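Local coordinates for phytase (Debaryomyces castellii, PDB 2GFI), which hydrolyses phytate as a 3-phytase of the histidine acid phosphatase family, releasing phosphate from inositol hexakisphosphate, at residues 40-45 and 262-267; 106-111 and 256-261. All blocks are in the same frame, centred on the assembly; numbering follows the deposited sequence.

Contact 1 (40-45 and 262-267)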
loop_
_atom_site.group_PDB
_atom_site.type_symbol
_atom_site.label_atom_id
_atom_site.label_comp_id
_atom_site.label_asym_id
_atom_site.label_seq_id
_atom_site.Cartn_x
_atom_site.Cartn_y
_atom_site.Cartn_z
ATOM N N ALA A 40 3.374 21.187 11.368
ATOM C CA ALA A 40 2.491 22.133 10.687
ATOM C C ALA A 40 1.596 21.434 9.689
ATOM O O ALA A 40 0.493 21.906 9.385
ATOM C CB ALA A 40 3.322 23.212 9.965
ATOM N N ALA A 41 2.104 20.336 9.133
ATOM C CA ALA A 41 1.451 19.633 8.051
ATOM C C ALA A 41 0.379 18.683 8.664
ATOM O O ALA A 41 0.182 18.710 9.884
ATOM C CB ALA A 41 2.496 18.892 7.207
ATOM N N PRO A 42 -0.332 17.883 7.859
ATOM C CA PRO A 42 -1.390 17.039 8.409
ATOM C C PRO A 42 -0.948 16.051 9.510
ATOM O O PRO A 42 0.261 15.794 9.699
ATOM C CB PRO A 42 -1.958 16.317 7.172
ATOM C CG PRO A 42 -1.682 17.310 6.041
ATOM C CD PRO A 42 -0.276 17.787 6.390
ATOM N N TYR A 43 -1.947 15.514 10.220
ATOM C CA TYR A 43 -1.712 14.481 11.207
ATOM C C TYR A 43 -0.884 13.347 10.624
ATOM O O TYR A 43 -1.070 12.955 9.458
ATOM C CB TYR A 43 -3.047 13.884 11.695
ATOM C CG TYR A 43 -2.826 12.840 12.747
ATOM C CD1 TYR A 43 -2.269 13.174 13.972
ATOM C CD2 TYR A 43 -3.142 11.508 12.503
ATOM C CE1 TYR A 43 -2.046 12.206 14.935
ATOM C CE2 TYR A 43 -2.935 10.542 13.461
ATOM C CZ TYR A 43 -2.383 10.887 14.661
ATOM O OH TYR A 43 -2.165 9.877 15.601
ATOM N N ILE A 44 0.024 12.822 11.445
ATOM C CA ILE A 44 0.679 11.573 11.138
ATOM C C ILE A 44 0.907 10.811 12.432
ATOM O O ILE A 44 1.212 11.399 13.470
ATOM C CB ILE A 44 2.019 11.826 10.358
ATOM C CG1 ILE A 44 2.480 10.545 9.655
ATOM C CG2 ILE A 44 3.066 12.454 11.276
ATOM C CD1 ILE A 44 3.599 10.757 8.653
ATOM N N GLN A 45 0.770 9.495 12.349
ATOM C CA GLN A 45 0.961 8.609 13.493
ATOM C C GLN A 45 2.425 8.502 13.847
ATOM O O GLN A 45 3.307 8.491 12.973
ATOM C CB GLN A 45 0.406 7.208 13.213
ATOM C CG GLN A 45 -1.075 7.204 12.919
ATOM C CD GLN A 45 -1.605 5.839 12.602
ATOM O OE1 GLN A 45 -0.861 4.940 12.189
ATOM N NE2 GLN A 45 -2.891 5.669 12.781
ATOM N N GLU A 262 -0.091 24.947 2.690
ATOM C CA GLU A 262 -0.805 24.760 1.442
ATOM C C GLU A 262 -1.271 23.307 1.281
ATOM O O GLU A 262 -2.364 23.026 0.731
ATOM C CB GLU A 262 0.091 25.131 0.258
ATOM C CG GLU A 262 -0.680 25.158 -1.053
ATOM C CD GLU A 262 0.123 25.809 -2.156
ATOM O OE1 GLU A 262 1.304 25.439 -2.341
ATOM O OE2 GLU A 262 -0.431 26.695 -2.837
ATOM N N LEU A 263 -0.424 22.385 1.742
ATOM C CA LEU A 263 -0.811 20.986 1.855
ATOM C C LEU A 263 -2.083 20.832 2.727
ATOM O O LEU A 263 -3.076 20.262 2.267
ATOM C CB LEU A 263 0.372 20.163 2.407
ATOM C CG LEU A 263 0.163 18.661 2.659
ATOM C CD1 LEU A 263 -0.188 17.906 1.375
ATOM C CD2 LEU A 263 1.472 18.106 3.220
ATOM N N ASN A 264 -2.071 21.379 3.946
ATOM C CA ASN A 264 -3.267 21.385 4.798
ATOM C C ASN A 264 -4.469 21.964 4.066
ATOM O O ASN A 264 -5.547 21.376 4.025
ATOM C CB ASN A 264 -3.049 22.245 6.045
ATOM C CG ASN A 264 -2.131 21.629 7.017
ATOM O OD1 ASN A 264 -1.687 20.500 6.829
ATOM N ND2 ASN A 264 -1.835 22.353 8.086
ATOM N N VAL A 265 -4.269 23.115 3.456
ATOM C CA VAL A 265 -5.393 23.846 2.890
ATOM C C VAL A 265 -5.918 23.266 1.590
ATOM O O VAL A 265 -7.129 23.168 1.400
ATOM C CB VAL A 265 -5.053 25.348 2.753
ATOM C CG1 VAL A 265 -6.130 26.066 1.912
ATOM C CG2 VAL A 265 -4.907 25.969 4.151
ATOM N N LYS A 266 -5.008 22.916 0.690
ATOM C CA LYS A 266 -5.334 22.519 -0.679
ATOM C C LYS A 266 -5.275 21.007 -0.886
ATOM O O LYS A 266 -5.868 20.487 -1.835
ATOM C CB LYS A 266 -4.342 23.163 -1.654
ATOM C CG LYS A 266 -4.280 24.699 -1.585
ATOM C CD LYS A 266 -5.587 25.374 -2.028
ATOM C CE LYS A 266 -5.826 25.204 -3.523
ATOM N NZ LYS A 266 -6.961 26.143 -3.872
ATOM N N GLY A 267 -4.530 20.305 -0.039
ATOM C CA GLY A 267 -4.410 18.857 -0.172
ATOM C C GLY A 267 -3.214 18.466 -0.984
ATOM O O GLY A 267 -2.976 17.279 -1.192
#
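N264 and A40 make the one hydrogen bond between the loop 40-45 and the helical end 262-267. The amide ND2 of N264 reaches the carbonyl O of A40 at 2.7 Å, with an N-H...O angle of 145°. It meets the acceptor almost in line with the carbonyl bond (C=O...N 162°), although that oxygen sits somewhat out of the amide plane of N264. The side chain leaves the helix with CG anti to its own carbonyl carbon (chi1 -72°), which carries the amide outward to the loop. Both bonding partners have second mates: ND2 also donates to the backbone O of R73, and A40 O also accepts from NE2 of Q371, so the amide and the carbonyl tie the end of the helix to loop 40-45 and to the segments that hold R73 and Q371.

The other branch of the same amide makes close contacts of a different kind. OD1 of N264 lies 3.1 Å from CD of P42 and as near to the proline nitrogen, which has no hydrogen to offer; the oxygen therefore packs against the pyrrolidine ring without bonding to its nitrogen.

Apolar packing completes the contact. L263, pointing at the loop with CG anti to the backbone N, brings CD2 to 3.6 Å from CD of P42, the two side chains crossing at about a right angle. The same methyl touches CB of A41 more loosely, at 4.2 Å. P42 also packs against Q25 of the second subunit.

The helix ends with K266, and G267, with positive phi, is the first residue to leave the helical path. The contact thus ties an N-terminal loop to the C-terminal end of helix 249-266, beside the predicted active site of a histidine acid phosphatase: the N264 side chain lies about 8 Å from that of H70, the predicted nucleophile.

Contact 2 (106-111 and 256-261)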
loop_
_atom_site.group_PDB
_atom_site.type_symbol
_atom_site.label_atom_id
_atom_site.label_comp_id
_atom_site.label_asym_id
_atom_site.label_seq_id
_atom_site.Cartn_x
_atom_site.Cartn_y
_atom_site.Cartn_z
ATOM N N ASP A 106 1.814 29.770 -13.239
ATOM C CA ASP A 106 0.573 29.175 -13.748
ATOM C C ASP A 106 -0.708 29.652 -13.098
ATOM O O ASP A 106 -1.514 28.832 -12.653
ATOM C CB ASP A 106 0.649 27.652 -13.721
ATOM C CG ASP A 106 1.876 27.136 -14.422
ATOM O OD1 ASP A 106 2.378 26.063 -14.016
ATOM O OD2 ASP A 106 2.426 27.744 -15.368
ATOM N N ASP A 107 -0.922 30.969 -13.070
ATOM C CA ASP A 107 -2.049 31.515 -12.329
ATOM C C ASP A 107 -2.008 30.891 -10.976
ATOM O O ASP A 107 -2.976 30.261 -10.532
ATOM C CB ASP A 107 -3.377 31.149 -12.989
ATOM C CG ASP A 107 -3.510 31.729 -14.370
ATOM O OD1 ASP A 107 -2.845 32.782 -14.637
ATOM O OD2 ASP A 107 -4.266 31.201 -15.233
ATOM N N TYR A 108 -0.863 31.016 -10.331
ATOM C CA TYR A 108 -0.715 30.399 -9.057
ATOM C C TYR A 108 -1.315 31.353 -8.034
ATOM O O TYR A 108 -0.838 32.469 -7.854
ATOM C CB TYR A 108 0.750 30.110 -8.810
ATOM C CG TYR A 108 1.051 29.481 -7.488
ATOM C CD1 TYR A 108 0.585 28.203 -7.168
ATOM C CD2 TYR A 108 1.844 30.148 -6.559
ATOM C CE1 TYR A 108 0.889 27.632 -5.948
ATOM C CE2 TYR A 108 2.162 29.573 -5.353
ATOM C CZ TYR A 108 1.679 28.324 -5.049
ATOM O OH TYR A 108 2.022 27.769 -3.834
ATOM N N GLU A 109 -2.399 30.926 -7.416
ATOM C CA GLU A 109 -3.050 31.736 -6.420
ATOM C C GLU A 109 -2.402 31.534 -5.056
ATOM O O GLU A 109 -1.844 30.489 -4.767
ATOM C CB GLU A 109 -4.519 31.375 -6.362
ATOM C CG GLU A 109 -5.270 31.711 -7.639
ATOM C CD GLU A 109 -6.767 31.433 -7.517
ATOM O OE1 GLU A 109 -7.185 30.343 -7.037
ATOM O OE2 GLU A 109 -7.554 32.323 -7.900
ATOM N N TYR A 110 -2.453 32.561 -4.222
ATOM C CA TYR A 110 -2.079 32.395 -2.841
ATOM C C TYR A 110 -3.151 31.505 -2.187
ATOM O O TYR A 110 -4.341 31.670 -2.482
ATOM C CB TYR A 110 -1.993 33.737 -2.154
ATOM C CG TYR A 110 -1.645 33.573 -0.711
ATOM C CD1 TYR A 110 -0.505 32.885 -0.339
ATOM C CD2 TYR A 110 -2.462 34.098 0.297
ATOM C CE1 TYR A 110 -0.188 32.704 1.010
ATOM C CE2 TYR A 110 -2.129 33.935 1.660
ATOM C CZ TYR A 110 -1.004 33.230 1.995
ATOM O OH TYR A 110 -0.658 33.026 3.310
ATOM N N PHE A 111 -2.739 30.559 -1.330
ATOM C CA PHE A 111 -3.664 29.505 -0.898
ATOM C C PHE A 111 -4.686 29.905 0.180
ATOM O O PHE A 111 -5.660 29.204 0.424
ATOM C CB PHE A 111 -2.904 28.269 -0.489
ATOM C CG PHE A 111 -2.083 28.425 0.757
ATOM C CD1 PHE A 111 -2.608 28.084 1.993
ATOM C CD2 PHE A 111 -0.776 28.839 0.687
ATOM C CE1 PHE A 111 -1.836 28.168 3.140
ATOM C CE2 PHE A 111 -0.000 28.960 1.819
ATOM C CZ PHE A 111 -0.521 28.625 3.048
ATOM N N PHE A 256 8.884 26.412 3.689
ATOM C CA PHE A 256 8.574 25.114 4.342
ATOM C C PHE A 256 7.234 25.120 5.010
ATOM O O PHE A 256 6.442 24.216 4.757
ATOM C CB PHE A 256 9.632 24.676 5.362
ATOM C CG PHE A 256 10.911 24.290 4.751
ATOM C CD1 PHE A 256 11.085 23.011 4.234
ATOM C CD2 PHE A 256 11.963 25.211 4.681
ATOM C CE1 PHE A 256 12.318 22.649 3.657
ATOM C CE2 PHE A 256 13.173 24.873 4.122
ATOM C CZ PHE A 256 13.360 23.582 3.606
ATOM N N GLY A 257 6.963 26.133 5.837
ATOM C CA GLY A 257 5.628 26.285 6.437
ATOM C C GLY A 257 4.564 26.504 5.357
ATOM O O GLY A 257 3.441 25.978 5.421
ATOM N N TYR A 258 4.903 27.285 4.349
ATOM C CA TYR A 258 3.986 27.551 3.262
ATOM C C TYR A 258 3.569 26.207 2.639
ATOM O O TYR A 258 2.387 25.947 2.436
ATOM C CB TYR A 258 4.729 28.452 2.254
ATOM C CG TYR A 258 3.883 29.057 1.164
ATOM C CD1 TYR A 258 3.802 30.459 1.009
ATOM C CD2 TYR A 258 3.178 28.246 0.256
ATOM C CE1 TYR A 258 3.052 31.027 -0.009
ATOM C CE2 TYR A 258 2.440 28.803 -0.756
ATOM C CZ TYR A 258 2.375 30.196 -0.888
ATOM O OH TYR A 258 1.601 30.741 -1.898
ATOM N N CYS A 259 4.562 25.367 2.324
ATOM C CA CYS A 259 4.343 24.006 1.862
ATOM C C CYS A 259 3.386 23.238 2.817
ATOM O O CYS A 259 2.361 22.703 2.394
ATOM C CB CYS A 259 5.708 23.291 1.752
ATOM S SG CYS A 259 5.677 21.498 1.925
ATOM N N ALA A 260 3.731 23.231 4.108
ATOM C CA ALA A 260 2.938 22.512 5.116
ATOM C C ALA A 260 1.520 23.019 5.134
ATOM O O ALA A 260 0.594 22.232 5.088
ATOM C CB ALA A 260 3.576 22.614 6.465
ATOM N N TYR A 261 1.356 24.345 5.170
ATOM C CA TYR A 261 0.030 24.944 5.127
ATOM C C TYR A 261 -0.737 24.820 3.846
ATOM O O TYR A 261 -1.923 24.609 3.902
ATOM C CB TYR A 261 0.038 26.370 5.704
ATOM C CG TYR A 261 0.215 26.217 7.172
ATOM C CD1 TYR A 261 -0.848 25.803 7.955
ATOM C CD2 TYR A 261 1.464 26.365 7.754
ATOM C CE1 TYR A 261 -0.698 25.591 9.294
ATOM C CE2 TYR A 261 1.629 26.164 9.121
ATOM C CZ TYR A 261 0.528 25.772 9.874
ATOM O OH TYR A 261 0.662 25.544 11.213
HETATM O O HOH W 1 -0.354 29.443 -2.752
#
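A single water, water 1, makes the polar link between Y258 on helix 249-266 and the loop 106-111, where no direct hydrogen bond crosses. It accepts from the hydroxyl of Y258 at 2.5 Å between OH and the water oxygen, and donates to the carbonyl O of E109 at 2.7 Å.

Around this bridge the aromatic rings close in. F111 turns its edge to one face of Y258 in a T-shaped pair, centroids 4.9 Å apart and planes at 70°, with CE2 of F111 over the rim of that face. Its first torsion of 68° sets CG between the backbone N and the carbonyl carbon, swinging the ring back against the helix; the far end, CZ, rests 3.5 Å from CB of Y261. Y110 flanks the hydroxyl end of Y258: its CD1 lies 3.4 Å from Y258 OH, which sits at the edge of the Y110 ring, and the two ring planes meet obliquely. The side chains of Y108 and Y258 come from opposite directions, placing OH of Y108 3.3 Å from CE2 of Y258.

A leucine in place of Y258 would probably leave water 1 and the carbonyl of E109 without their hydroxyl link and F111 without the face its edge rests on.

Beyond the two segments, helix 77-91 backs the cluster, with Y83 against Y110 and F111, and Y87 against Y258. The chemistry implies a mostly apolar, aromatic junction in which the phenol of Y258 packs its ring mainly against other aromatic rings while its hydroxyl keeps a polar route, through one water, to the loop backbone.

How the contacts relate
Contacts 1 and 2 share helix 249-266, contact 2 using residues 256-261 and contact 1 the next turn and the helix end, and their centres lie 12 Å apart. Along the chain, both segments of contact 2 fall between those of contact 1. They also touch directly: OE2 of E262 and OH of Y108 lie 2.9 Å apart, a weak hydrogen bond, and CB of A40 packs 3.5 Å from CE2 of Y261. Through A40 and Y261 both contacts come near the predicted catalytic residues. The side chain of Y261 is about 6 Å from that of H70, and the A40 side chain about 8 Å from that of D333, the predicted proton donor.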